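Local coordinates for protein glutathione S-transferase 2 (Heligmosomoides polygyrus, PDB 1TW9) that probably catalyses the conjugation of glutathione to electrophilic substrates, displacing a halide, as a sigma-family glutathione transferase, at residues L158-A161 / E162-D166. Numbering follows the deposited sequence.
Sequences LLVA and EHVAD
Val160 and Val164 lie side by side one helical turn apart, their side chains pointing the same way and meeting where Val160 CG1 comes 4.0 Å from Val164 CG2. The touching branches differ: CG1 of Val160, anti to its backbone N (chi1 175°), runs forward along the helix, whereas CG2 of Val164 lies beside its own N (chi1 172° for CG1) and comes back to within 3.2 Å of Val160 O. Beneath this pair Val164 N donates to Val160 O at 2.9 Å, and His163 N to Leu159 O at 3.2 Å. Ala165 N reaches Ala161 O at 3.0 Å. The single methyl of Ala161 suits the close approach of helix 179-189, where it meets Ile188 while Val164 meets Met185; with Val160 on Leu148, this is the densely packed, apolar part. Buried His163 suits an aromatic, polar niche, its NE2 hydrogen-bonded to Tyr98 OH and its ring edge-to-face with Tyr95.

The looser side holds the partly exposed Leu159, Glu162 and Ala165, the last at the edge of the packed surface against Gln189. Glu162 CB rests 3.3 Å from Leu158 O, but the chain then bends at chi2 (72°) and carries its carboxylate away from the turn, to Arg201 by a salt bridge and Gln20 by a hydrogen bond. Buried Leu158 packs on Val21 and Leu24 of helix 16-24. Through Leu158 and Glu162, the largely buried helix 155-170 of the helical C-terminal domain meets the thioredoxin-like N-terminal domain, a domain interface of the glutathione transferase fold.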
# COMPACT_ATOMS: atom_id res chain seq x y z
N LEU A 158 -8.01 -12.43 -3.73
CA LEU A 158 -8.04 -12.21 -5.17
C LEU A 158 -6.67 -11.91 -5.76
O LEU A 158 -6.32 -12.47 -6.82
CB LEU A 158 -9.04 -11.10 -5.65
CG LEU A 158 -10.47 -11.24 -5.24
CD1 LEU A 158 -11.22 -10.03 -5.55
CD2 LEU A 158 -11.04 -12.43 -5.83
N LEU A 159 -5.90 -11.04 -5.12
CA LEU A 159 -4.62 -10.63 -5.64
C LEU A 159 -3.64 -11.84 -5.61
O LEU A 159 -2.93 -12.09 -6.59
CB LEU A 159 -4.14 -9.51 -4.73
CG LEU A 159 -2.84 -8.85 -5.03
CD1 LEU A 159 -2.93 -8.13 -6.37
CD2 LEU A 159 -2.46 -7.90 -3.96
N VAL A 160 -3.60 -12.52 -4.48
CA VAL A 160 -2.71 -13.69 -4.31
C VAL A 160 -3.06 -14.81 -5.27
O VAL A 160 -2.14 -15.29 -6.00
CB VAL A 160 -2.59 -14.12 -2.86
CG1 VAL A 160 -1.73 -15.43 -2.73
CG2 VAL A 160 -1.87 -12.98 -2.04
N ALA A 161 -4.36 -15.18 -5.34
CA ALA A 161 -4.80 -16.32 -6.12
C ALA A 161 -4.50 -16.05 -7.59
O ALA A 161 -4.08 -16.92 -8.33
CB ALA A 161 -6.29 -16.59 -5.93
N GLU A 162 -4.69 -14.82 -8.04
CA GLU A 162 -4.44 -14.53 -9.45
C GLU A 162 -2.98 -14.63 -9.81
O GLU A 162 -2.61 -15.19 -10.84
CB GLU A 162 -4.99 -13.12 -9.80
CG GLU A 162 -4.69 -12.66 -11.22
CD GLU A 162 -5.49 -13.38 -12.33
OE1 GLU A 162 -5.00 -13.36 -13.48
OE2 GLU A 162 -6.56 -14.04 -12.09
N HIS A 163 -2.10 -14.18 -8.90
CA HIS A 163 -0.69 -14.26 -9.12
C HIS A 163 -0.26 -15.73 -9.17
O HIS A 163 0.47 -16.13 -10.05
CB HIS A 163 0.08 -13.52 -8.02
CG HIS A 163 1.57 -13.61 -8.21
ND1 HIS A 163 2.23 -13.03 -9.28
CD2 HIS A 163 2.51 -14.30 -7.52
CE1 HIS A 163 3.51 -13.34 -9.21
NE2 HIS A 163 3.71 -14.10 -8.15
N VAL A 164 -0.73 -16.50 -8.22
CA VAL A 164 -0.39 -17.91 -8.12
C VAL A 164 -0.85 -18.69 -9.37
O VAL A 164 -0.10 -19.52 -9.87
CB VAL A 164 -0.92 -18.48 -6.76
CG1 VAL A 164 -0.76 -20.01 -6.70
CG2 VAL A 164 -0.20 -17.81 -5.61
N ALA A 165 -2.03 -18.38 -9.88
CA ALA A 165 -2.55 -18.98 -11.10
C ALA A 165 -1.69 -18.67 -12.28
O ALA A 165 -1.30 -19.54 -13.07
CB ALA A 165 -4.01 -18.52 -11.36
N ASP A 166 -1.35 -17.40 -12.39
CA ASP A 166 -0.51 -16.92 -13.44
C ASP A 166 0.87 -17.55 -13.41
O ASP A 166 1.34 -18.07 -14.44
CB ASP A 166 -0.33 -15.44 -13.29
CG ASP A 166 0.54 -14.83 -14.37
OD1 ASP A 166 0.61 -15.34 -15.51
OD2 ASP A 166 1.22 -13.81 -14.13